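Local coordinates for protein 4-oxalocrotonate decarboxylase NahK (Pseudomonas putida, PDB 5D2H) that catalyses the decarboxylation of (3E)-2-oxohex-3-enedioate to 2-oxopent-4-enoate and carbon dioxide in the breakdown of aromatic hydrocarbons, at residues K48-F53 with K171-S176; P125-E130 with V260-G265; P158-I163 with R186-G191. The protein carries 1 engineered substitution. One frame throughout, in Å; residues are numbered along the deposited sequence.

Contact 1: K48-F53 with K171-S176. Engineered in segment 171-176: Pro174 (natural residue Leu). With AKG (2-oxoglutaric acid), chain C; SO4 (sulfate ion), chain O.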
loop_
_atom_site.group_PDB
_atom_site.type_symbol
_atom_site.label_atom_id
_atom_site.label_comp_id
_atom_site.label_asym_id
_atom_site.label_seq_id
_atom_site.Cartn_x
_atom_site.Cartn_y
_atom_site.Cartn_z
ATOM N N LYS A 48 2.706 -14.479 -12.514
ATOM C CA LYS A 48 1.578 -13.569 -12.386
ATOM C C LYS A 48 0.308 -14.267 -12.860
ATOM O O LYS A 48 0.294 -14.927 -13.903
ATOM C CB LYS A 48 1.838 -12.259 -13.125
ATOM C CG LYS A 48 1.677 -12.299 -14.627
ATOM C CD LYS A 48 2.020 -10.921 -15.201
ATOM C CE LYS A 48 1.880 -10.877 -16.722
ATOM N NZ LYS A 48 1.889 -9.480 -17.263
ATOM N N VAL A 49 -0.749 -14.160 -12.068
ATOM C CA VAL A 49 -1.915 -15.009 -12.288
ATOM C C VAL A 49 -2.677 -14.677 -13.575
ATOM O O VAL A 49 -3.393 -15.518 -14.105
ATOM C CB VAL A 49 -2.838 -14.984 -11.084
ATOM C CG1 VAL A 49 -2.078 -15.466 -9.861
ATOM C CG2 VAL A 49 -3.368 -13.582 -10.853
ATOM N N THR A 50 -2.513 -13.464 -14.090
ATOM C CA THR A 50 -3.199 -13.099 -15.327
ATOM C C THR A 50 -2.686 -13.890 -16.540
ATOM O O THR A 50 -3.356 -13.942 -17.574
ATOM C CB THR A 50 -3.157 -11.577 -15.596
ATOM O OG1 THR A 50 -1.806 -11.115 -15.551
ATOM C CG2 THR A 50 -4.012 -10.815 -14.543
ATOM N N ASN A 51 -1.506 -14.501 -16.411
ATOM C CA ASN A 51 -0.981 -15.357 -17.470
ATOM C C ASN A 51 -1.839 -16.598 -17.637
ATOM O O ASN A 51 -1.979 -17.111 -18.737
ATOM C CB ASN A 51 0.455 -15.805 -17.175
ATOM C CG ASN A 51 1.479 -14.740 -17.474
ATOM O OD1 ASN A 51 1.158 -13.698 -18.027
ATOM N ND2 ASN A 51 2.732 -15.008 -17.119
ATOM N N ASP A 52 -2.380 -17.100 -16.533
ATOM C CA ASP A 52 -3.247 -18.279 -16.583
ATOM C C ASP A 52 -4.717 -17.907 -16.614
ATOM O O ASP A 52 -5.553 -18.700 -17.036
ATOM C CB ASP A 52 -2.993 -19.174 -15.386
ATOM C CG ASP A 52 -1.570 -19.632 -15.319
ATOM O OD1 ASP A 52 -0.981 -19.850 -16.399
ATOM O OD2 ASP A 52 -1.031 -19.741 -14.200
ATOM N N PHE A 53 -5.036 -16.706 -16.149
ATOM C CA PHE A 53 -6.420 -16.237 -16.176
ATOM C C PHE A 53 -6.468 -14.859 -16.802
ATOM O O PHE A 53 -6.825 -13.875 -16.141
ATOM C CB PHE A 53 -7.020 -16.208 -14.767
ATOM C CG PHE A 53 -7.101 -17.562 -14.116
ATOM C CD1 PHE A 53 -8.226 -18.352 -14.274
ATOM C CD2 PHE A 53 -6.053 -18.044 -13.352
ATOM C CE1 PHE A 53 -8.306 -19.591 -13.686
ATOM C CE2 PHE A 53 -6.126 -19.289 -12.758
ATOM C CZ PHE A 53 -7.256 -20.064 -12.923
ATOM N N LYS A 171 7.659 -7.133 -15.510
ATOM C CA LYS A 171 6.717 -6.076 -15.860
ATOM C C LYS A 171 5.488 -6.033 -14.950
ATOM O O LYS A 171 4.823 -7.045 -14.726
ATOM C CB LYS A 171 6.310 -6.162 -17.336
ATOM C CG LYS A 171 7.140 -5.260 -18.251
ATOM C CD LYS A 171 6.581 -5.189 -19.673
ATOM C CE LYS A 171 7.173 -6.268 -20.583
ATOM N NZ LYS A 171 6.723 -7.649 -20.235
ATOM N N PHE A 172 5.208 -4.837 -14.438
ATOM C CA PHE A 172 4.076 -4.570 -13.558
ATOM C C PHE A 172 2.735 -4.879 -14.226
ATOM O O PHE A 172 2.456 -4.424 -15.336
ATOM C CB PHE A 172 4.112 -3.103 -13.133
ATOM C CG PHE A 172 3.097 -2.744 -12.094
ATOM C CD1 PHE A 172 3.411 -2.830 -10.752
ATOM C CD2 PHE A 172 1.834 -2.303 -12.461
ATOM C CE1 PHE A 172 2.478 -2.492 -9.780
ATOM C CE2 PHE A 172 0.895 -1.969 -11.505
ATOM C CZ PHE A 172 1.216 -2.062 -10.156
ATOM N N ASP A 173 1.902 -5.633 -13.522
ATOM C CA ASP A 173 0.593 -6.039 -14.022
ATOM C C ASP A 173 -0.489 -5.686 -12.990
ATOM O O ASP A 173 -0.684 -6.416 -12.021
ATOM C CB ASP A 173 0.614 -7.546 -14.277
ATOM C CG ASP A 173 -0.621 -8.037 -14.991
ATOM O OD1 ASP A 173 -1.657 -8.244 -14.326
ATOM O OD2 ASP A 173 -0.551 -8.228 -16.222
ATOM N N PRO A 174 -1.201 -4.566 -13.203
ATOM C CA PRO A 174 -2.151 -4.004 -12.236
ATOM C C PRO A 174 -3.129 -5.023 -11.655
ATOM O O PRO A 174 -3.312 -5.066 -10.437
ATOM C CB PRO A 174 -2.912 -2.969 -13.072
ATOM C CG PRO A 174 -1.926 -2.535 -14.089
ATOM C CD PRO A 174 -1.173 -3.780 -14.451
ATOM N N ILE A 175 -3.743 -5.827 -12.517
ATOM C CA ILE A 175 -4.721 -6.819 -12.079
ATOM C C ILE A 175 -4.090 -7.925 -11.234
ATOM O O ILE A 175 -4.646 -8.324 -10.215
ATOM C CB ILE A 175 -5.495 -7.411 -13.279
ATOM C CG1 ILE A 175 -6.467 -6.360 -13.825
ATOM C CG2 ILE A 175 -6.250 -8.668 -12.871
ATOM C CD1 ILE A 175 -7.089 -6.733 -15.146
ATOM N N SER A 176 -2.922 -8.411 -11.639
ATOM C CA SER A 176 -2.217 -9.387 -10.810
ATOM C C SER A 176 -1.796 -8.772 -9.485
ATOM O O SER A 176 -1.899 -9.417 -8.437
ATOM C CB SER A 176 -0.995 -9.933 -11.532
ATOM O OG SER A 176 -1.410 -10.815 -12.559
HETATM C C1 AKG C . 2.299 0.293 -3.958
HETATM O O1 AKG C . 2.536 1.380 -4.522
HETATM O O2 AKG C . 2.105 0.235 -2.715
HETATM C C2 AKG C . 2.286 -0.954 -4.743
HETATM O O5 AKG C . 2.757 -1.954 -4.228
HETATM C C3 AKG C . 1.743 -1.121 -6.151
HETATM C C4 AKG C . 1.397 0.170 -6.883
HETATM C C5 AKG C . 2.599 0.897 -7.445
HETATM O O3 AKG C . 2.498 2.141 -7.516
HETATM O O4 AKG C . 3.628 0.271 -7.825
HETATM S S SO4 O . 7.796 -10.464 -17.440
HETATM O O1 SO4 O . 7.586 -9.089 -16.986
HETATM O O2 SO4 O . 6.495 -11.093 -17.689
HETATM O O3 SO4 O . 8.519 -11.215 -16.411
HETATM O O4 SO4 O . 8.599 -10.446 -18.661
HETATM O O HOH W 1 4.198 -8.953 -16.789
#
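Lys48 and Asp173 supply the ionic part of this contact, a salt bridge with NZ of Lys48 2.9 Å from OD2 of Asp173. The two side chains cross at about a right angle, and NZ meets the carboxylate from above its plane, 36° out of it. The lysine chain, extended beyond CG, lays its CD against CB of Asp173 on the way (3.8 Å).

The other carboxylate oxygen serves the helix. Asp173 is the N-cap of helix 174-179, with OD1 accepting from Ser176 N at 3.0 Å through its anti lone pair, so one side chain both caps the helix and holds the loop. Among the hydroxyls, Thr50 OG1 and Ser176 OG share a hydrogen bond of 3.0 Å. A chi1 of 53° places Thr50 OG1 between its backbone N and carbonyl carbon; the same torsion turns CG2 anti to the carbonyl carbon, toward CG2 of Ile175 at 3.5 Å, an apolar touch beside the polar ones.

The whole joins the loop between helices 26-41 and 58-74 to the start of helix 174-179. Val49 packs on Leu32 and Ile36 of helix 26-41, while Ile175 and the engineered Pro174 rest on Phe58 of helix 58-74.

Contact 2: P125-E130 with V260-G265. With MG (magnesium ion), chain B; AKG (2-oxoglutaric acid), chain C.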
loop_
_atom_site.group_PDB
_atom_site.type_symbol
_atom_site.label_atom_id
_atom_site.label_comp_id
_atom_site.label_asym_id
_atom_site.label_seq_id
_atom_site.Cartn_x
_atom_site.Cartn_y
_atom_site.Cartn_z
ATOM N N PRO A 125 12.058 -7.561 -1.721
ATOM C CA PRO A 125 11.347 -6.406 -1.169
ATOM C C PRO A 125 11.922 -5.071 -1.613
ATOM O O PRO A 125 13.111 -4.960 -1.931
ATOM C CB PRO A 125 11.533 -6.575 0.342
ATOM C CG PRO A 125 12.825 -7.334 0.471
ATOM C CD PRO A 125 12.829 -8.286 -0.691
ATOM N N LYS A 126 11.059 -4.058 -1.620
ATOM C CA LYS A 126 11.462 -2.687 -1.867
ATOM C C LYS A 126 10.767 -1.832 -0.825
ATOM O O LYS A 126 9.705 -2.199 -0.323
ATOM C CB LYS A 126 11.011 -2.230 -3.247
ATOM C CG LYS A 126 11.504 -3.074 -4.400
ATOM C CD LYS A 126 11.081 -2.448 -5.728
ATOM C CE LYS A 126 11.538 -3.301 -6.901
ATOM N NZ LYS A 126 11.252 -2.640 -8.198
ATOM N N ILE A 127 11.360 -0.689 -0.506
ATOM C CA ILE A 127 10.735 0.228 0.427
ATOM C C ILE A 127 10.281 1.465 -0.316
ATOM O O ILE A 127 10.861 1.846 -1.335
ATOM C CB ILE A 127 11.685 0.633 1.552
ATOM C CG1 ILE A 127 12.893 1.398 0.988
ATOM C CG2 ILE A 127 12.131 -0.597 2.314
ATOM C CD1 ILE A 127 13.658 2.180 2.043
ATOM N N GLU A 128 9.222 2.075 0.188
ATOM C CA GLU A 128 8.787 3.359 -0.324
ATOM C C GLU A 128 8.400 4.266 0.837
ATOM O O GLU A 128 7.926 3.794 1.879
ATOM C CB GLU A 128 7.636 3.193 -1.323
ATOM C CG GLU A 128 6.582 2.209 -0.900
ATOM C CD GLU A 128 5.554 1.943 -1.983
ATOM O OE1 GLU A 128 5.717 2.424 -3.128
ATOM O OE2 GLU A 128 4.575 1.238 -1.684
ATOM N N ALA A 129 8.646 5.561 0.660
ATOM C CA ALA A 129 8.301 6.578 1.648
ATOM C C ALA A 129 6.888 7.061 1.398
ATOM O O ALA A 129 6.543 7.455 0.279
ATOM C CB ALA A 129 9.265 7.741 1.582
ATOM N N GLU A 130 6.070 7.032 2.442
ATOM C CA GLU A 130 4.679 7.415 2.303
ATOM C C GLU A 130 4.265 8.246 3.497
ATOM O O GLU A 130 4.952 8.304 4.522
ATOM C CB GLU A 130 3.782 6.171 2.193
ATOM C CG GLU A 130 4.274 5.140 1.194
ATOM C CD GLU A 130 3.189 4.155 0.741
ATOM O OE1 GLU A 130 3.556 3.080 0.230
ATOM O OE2 GLU A 130 1.979 4.452 0.868
ATOM N N VAL A 260 12.616 1.425 -3.622
ATOM C CA VAL A 260 14.045 1.126 -3.560
ATOM C C VAL A 260 14.224 -0.286 -3.023
ATOM O O VAL A 260 13.701 -0.619 -1.957
ATOM C CB VAL A 260 14.756 2.145 -2.625
ATOM C CG1 VAL A 260 16.195 1.733 -2.325
ATOM C CG2 VAL A 260 14.710 3.546 -3.242
ATOM N N PRO A 261 14.937 -1.137 -3.770
ATOM C CA PRO A 261 15.260 -2.476 -3.261
ATOM C C PRO A 261 15.969 -2.427 -1.905
ATOM O O PRO A 261 16.739 -1.497 -1.612
ATOM C CB PRO A 261 16.212 -3.030 -4.321
ATOM C CG PRO A 261 15.840 -2.311 -5.570
ATOM C CD PRO A 261 15.405 -0.938 -5.153
ATOM N N VAL A 262 15.685 -3.419 -1.069
ATOM C CA VAL A 262 16.411 -3.579 0.174
ATOM C C VAL A 262 16.831 -5.021 0.358
ATOM O O VAL A 262 16.168 -5.938 -0.111
ATOM C CB VAL A 262 15.609 -3.112 1.383
ATOM C CG1 VAL A 262 15.536 -1.587 1.390
ATOM C CG2 VAL A 262 14.232 -3.722 1.373
ATOM N N ALA A 263 17.950 -5.202 1.036
ATOM C CA ALA A 263 18.551 -6.510 1.178
ATOM C C ALA A 263 19.093 -6.614 2.581
ATOM O O ALA A 263 19.226 -5.606 3.276
ATOM C CB ALA A 263 19.671 -6.691 0.164
ATOM N N PRO A 264 19.408 -7.839 3.005
ATOM C CA PRO A 264 19.916 -8.037 4.361
ATOM C C PRO A 264 21.127 -7.140 4.579
ATOM O O PRO A 264 21.949 -6.993 3.677
ATOM C CB PRO A 264 20.311 -9.514 4.366
ATOM C CG PRO A 264 19.384 -10.149 3.363
ATOM C CD PRO A 264 19.212 -9.110 2.282
ATOM N N GLY A 265 21.212 -6.508 5.743
ATOM C CA GLY A 265 22.322 -5.627 6.020
ATOM C C GLY A 265 21.999 -4.174 5.744
ATOM O O GLY A 265 22.672 -3.292 6.259
HETATM MG MG MG B . 2.852 1.734 -1.060
HETATM C C1 AKG C . 2.299 0.293 -3.958
HETATM O O1 AKG C . 2.536 1.380 -4.522
HETATM O O2 AKG C . 2.105 0.235 -2.715
HETATM C C2 AKG C . 2.286 -0.954 -4.743
HETATM O O5 AKG C . 2.757 -1.954 -4.228
HETATM C C3 AKG C . 1.743 -1.121 -6.151
HETATM C C4 AKG C . 1.397 0.170 -6.883
HETATM C C5 AKG C . 2.599 0.897 -7.445
HETATM O O3 AKG C . 2.498 2.141 -7.516
HETATM O O4 AKG C . 3.628 0.271 -7.825
HETATM O O HOH W 2 1.039 2.385 -0.457
HETATM O O HOH W 3 2.830 3.055 -2.689
#
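Ile127 and Val260 form a hydrogen-bonded antiparallel pair, flanked by the non-hydrogen-bonded pair of Lys126 and Pro261, in a short ladder that adds strand 260-261 to strand 126-135. Both amides of the first pair are used: Ile127 N donates to Val260 O at 2.8 Å, and Val260 N returns a bond to Ile127 O at 2.9 Å. Pro261 lies in the non-hydrogen-bonded pair, where the missing amide hydrogen costs no bond between the strands; past it Val262 N donates to Pro125 O (3.1 Å).

The side chains divide between the two faces of the sheet. With Ile127 and Val260 on the inner one, a chi1 of 63° sets CG1 of Ile127 between its backbone N and carbonyl carbon, which turns CG2 anti to the carbonyl carbon and against CG1 of Val262 at 3.7 Å, the two side chains meeting at about a right angle. CG of Pro125 comes against CG2 of the same valine at 4.0 Å. Met208 and Ile268 of the five-stranded sheet cover this apolar patch. On the exposed face Lys126 passes CG over CA of Pro261, and its extended chain then leads away.

Farther along strand 126-135 the chemistry changes from apolar packing to metal binding. Glu128 OE2 lies 1.9 Å from the magnesium ion and Glu130 OE1 2.0 Å from it. These two carboxylate oxygens stand close together without a hydrogen bond, an approach that the shared cation probably makes tolerable. Strand 126-135 thus pairs with strand 260-261 at one end and, a few residues on, supplies two acidic ligands that share the cation with Glu161 of strand 153-163.

Contact 3: P158-I163 with R186-G191. With MG (magnesium ion), chain B; AKG (2-oxoglutaric acid), chain C.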
loop_
_atom_site.group_PDB
_atom_site.type_symbol
_atom_site.label_atom_id
_atom_site.label_comp_id
_atom_site.label_asym_id
_atom_site.label_seq_id
_atom_site.Cartn_x
_atom_site.Cartn_y
_atom_site.Cartn_z
ATOM N N PRO A 158 4.217 9.615 9.284
ATOM C CA PRO A 158 5.202 9.092 8.338
ATOM C C PRO A 158 5.180 7.583 8.357
ATOM O O PRO A 158 5.162 6.985 9.428
ATOM C CB PRO A 158 6.528 9.592 8.913
ATOM C CG PRO A 158 6.167 10.887 9.553
ATOM C CD PRO A 158 4.789 10.671 10.142
ATOM N N THR A 159 5.159 6.978 7.179
ATOM C CA THR A 159 5.167 5.533 7.096
ATOM C C THR A 159 5.973 5.085 5.903
ATOM O O THR A 159 5.798 5.587 4.795
ATOM C CB THR A 159 3.751 4.961 6.966
ATOM O OG1 THR A 159 2.912 5.521 7.992
ATOM C CG2 THR A 159 3.793 3.421 7.093
ATOM N N VAL A 160 6.878 4.146 6.134
ATOM C CA VAL A 160 7.598 3.537 5.041
ATOM C C VAL A 160 6.939 2.193 4.782
ATOM O O VAL A 160 6.669 1.441 5.715
ATOM C CB VAL A 160 9.074 3.351 5.400
ATOM C CG1 VAL A 160 9.761 2.479 4.377
ATOM C CG2 VAL A 160 9.753 4.725 5.527
ATOM N N GLU A 161 6.631 1.903 3.527
ATOM C CA GLU A 161 6.074 0.601 3.220
ATOM C C GLU A 161 7.174 -0.288 2.691
ATOM O O GLU A 161 8.079 0.173 1.991
ATOM C CB GLU A 161 4.930 0.688 2.199
ATOM C CG GLU A 161 4.166 -0.635 2.109
ATOM C CD GLU A 161 2.998 -0.644 1.129
ATOM O OE1 GLU A 161 2.885 0.271 0.284
ATOM O OE2 GLU A 161 2.193 -1.599 1.206
ATOM N N VAL A 162 7.126 -1.556 3.070
ATOM C CA VAL A 162 7.925 -2.546 2.383
ATOM C C VAL A 162 6.957 -3.298 1.493
ATOM O O VAL A 162 6.000 -3.923 1.968
ATOM C CB VAL A 162 8.666 -3.490 3.350
ATOM C CG1 VAL A 162 9.592 -4.429 2.565
ATOM C CG2 VAL A 162 9.484 -2.674 4.356
ATOM N N ILE A 163 7.165 -3.185 0.192
ATOM C CA ILE A 163 6.322 -3.895 -0.745
ATOM C C ILE A 163 7.129 -5.040 -1.314
ATOM O O ILE A 163 8.348 -4.977 -1.376
ATOM C CB ILE A 163 5.797 -2.988 -1.861
ATOM C CG1 ILE A 163 6.966 -2.342 -2.617
ATOM C CG2 ILE A 163 4.807 -1.945 -1.279
ATOM C CD1 ILE A 163 6.535 -1.512 -3.812
ATOM N N ARG A 186 5.113 -5.332 4.501
ATOM C CA ARG A 186 5.424 -4.690 5.775
ATOM C C ARG A 186 5.190 -3.200 5.664
ATOM O O ARG A 186 5.196 -2.639 4.566
ATOM C CB ARG A 186 6.879 -4.941 6.211
ATOM C CG ARG A 186 7.292 -6.399 6.321
ATOM C CD ARG A 186 6.825 -7.075 7.606
ATOM N NE ARG A 186 7.385 -8.423 7.717
ATOM C CZ ARG A 186 6.850 -9.513 7.166
ATOM N NH1 ARG A 186 5.731 -9.435 6.455
ATOM N NH2 ARG A 186 7.438 -10.692 7.323
ATOM N N PHE A 187 4.973 -2.561 6.807
ATOM C CA PHE A 187 4.960 -1.107 6.869
ATOM C C PHE A 187 5.579 -0.665 8.184
ATOM O O PHE A 187 5.423 -1.330 9.200
ATOM C CB PHE A 187 3.550 -0.530 6.687
ATOM C CG PHE A 187 2.613 -0.790 7.842
ATOM C CD1 PHE A 187 1.825 -1.929 7.873
ATOM C CD2 PHE A 187 2.492 0.124 8.879
ATOM C CE1 PHE A 187 0.946 -2.158 8.927
ATOM C CE2 PHE A 187 1.617 -0.105 9.930
ATOM C CZ PHE A 187 0.849 -1.249 9.951
ATOM N N ILE A 188 6.307 0.444 8.148
ATOM C CA ILE A 188 6.960 0.962 9.338
ATOM C C ILE A 188 6.471 2.377 9.587
ATOM O O ILE A 188 6.805 3.280 8.823
ATOM C CB ILE A 188 8.487 1.019 9.151
ATOM C CG1 ILE A 188 9.024 -0.337 8.701
ATOM C CG2 ILE A 188 9.175 1.465 10.442
ATOM C CD1 ILE A 188 9.873 -0.277 7.450
ATOM N N THR A 189 5.657 2.567 10.624
ATOM C CA THR A 189 5.290 3.913 11.037
ATOM C C THR A 189 6.419 4.473 11.892
ATOM O O THR A 189 7.175 3.729 12.523
ATOM C CB THR A 189 3.962 3.945 11.831
ATOM O OG1 THR A 189 4.071 3.098 12.984
ATOM C CG2 THR A 189 2.805 3.483 10.971
ATOM N N GLY A 190 6.546 5.789 11.907
ATOM C CA GLY A 190 7.625 6.421 12.643
ATOM C C GLY A 190 7.561 7.920 12.486
ATOM O O GLY A 190 6.531 8.463 12.095
ATOM N N GLY A 191 8.659 8.599 12.781
ATOM C CA GLY A 191 8.650 10.045 12.732
ATOM C C GLY A 191 7.640 10.584 13.725
ATOM O O GLY A 191 7.385 9.965 14.760
HETATM MG MG MG B . 2.852 1.734 -1.060
HETATM C C1 AKG C . 2.299 0.293 -3.958
HETATM O O1 AKG C . 2.536 1.380 -4.522
HETATM O O2 AKG C . 2.105 0.235 -2.715
HETATM C C2 AKG C . 2.286 -0.954 -4.743
HETATM O O5 AKG C . 2.757 -1.954 -4.228
HETATM C C3 AKG C . 1.743 -1.121 -6.151
HETATM C C4 AKG C . 1.397 0.170 -6.883
HETATM C C5 AKG C . 2.599 0.897 -7.445
HETATM O O3 AKG C . 2.498 2.141 -7.516
HETATM O O4 AKG C . 3.628 0.271 -7.825
HETATM O O HOH W 4 2.928 -3.388 3.126
HETATM O O HOH W 2 1.039 2.385 -0.457
HETATM O O HOH W 3 2.830 3.055 -2.689
#
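Phe187 and Thr159 touch through CD2 of the ring and the threonine methyl CG2, 4.0 Å apart, in an approach that is oblique to the ring. The methyl CG2 of Thr189 lies in the ring plane at its edge, and the ring of Phe250 meets that of Phe187 with the planes at about 35°. The setting is an antiparallel β ladder in the mixed sheet of the fumarylacetoacetate hydrolase fold, with the segments of strands 153-163 and 184-189 running at 167°.

The third flat group is the carboxylate of Glu161, on the same side of the sheet as Phe187. Its chain runs fully extended, with CG anti to the backbone N (chi1 -168°), and this carries OE1 to within 2.0 Å of the magnesium ion. OE2 forms a salt bridge with Lys83, which also binds 2-oxoglutarate, so the two oxygens have separate tasks and the carboxylate is held at both. A water stands 2.7 Å from Glu161 OE2 and close to Arg186 O, connecting the metal ligand to the neighbouring strand.

Val160, Val162 and Ile188 occupy the other face, where CD1 of Ile188 reaches CG2 of Val162 at 3.9 Å; Val278 of strand 276-282 covers Val160 and Ile188. At the far end the Pro158 ring packs over Gly190 O, its CB 3.4 Å away.

Five backbone bonds hold the ladder. In one of them Val162 N donates to Arg186 O at 2.7 Å from well above the carbonyl plane, while Glu161 CG touches that same oxygen at 3.3 Å.

Contacts 2 and 3 have centres about 10 Å apart and belong to one sheet, since strands 126-135 and 153-163 are neighbours: Lys126 O lies 2.8 Å from Ile163 N, and Glu130 N lies 2.8 Å from Thr159 O. Together they complete the magnesium site, where Glu128, Glu130 and Glu161 are joined by two waters and O2 of the bound 2-oxoglutarate. Contact 1 is more remote, its centre about 23 Å from that of contact 2 and 26 Å from that of contact 3. It reaches the ligand through Phe172, whose CE1 is 3.6 Å from O4 of the ligand, at the carboxylate far from the metal; Leu86, which touches Phe172, also binds 2-oxoglutarate.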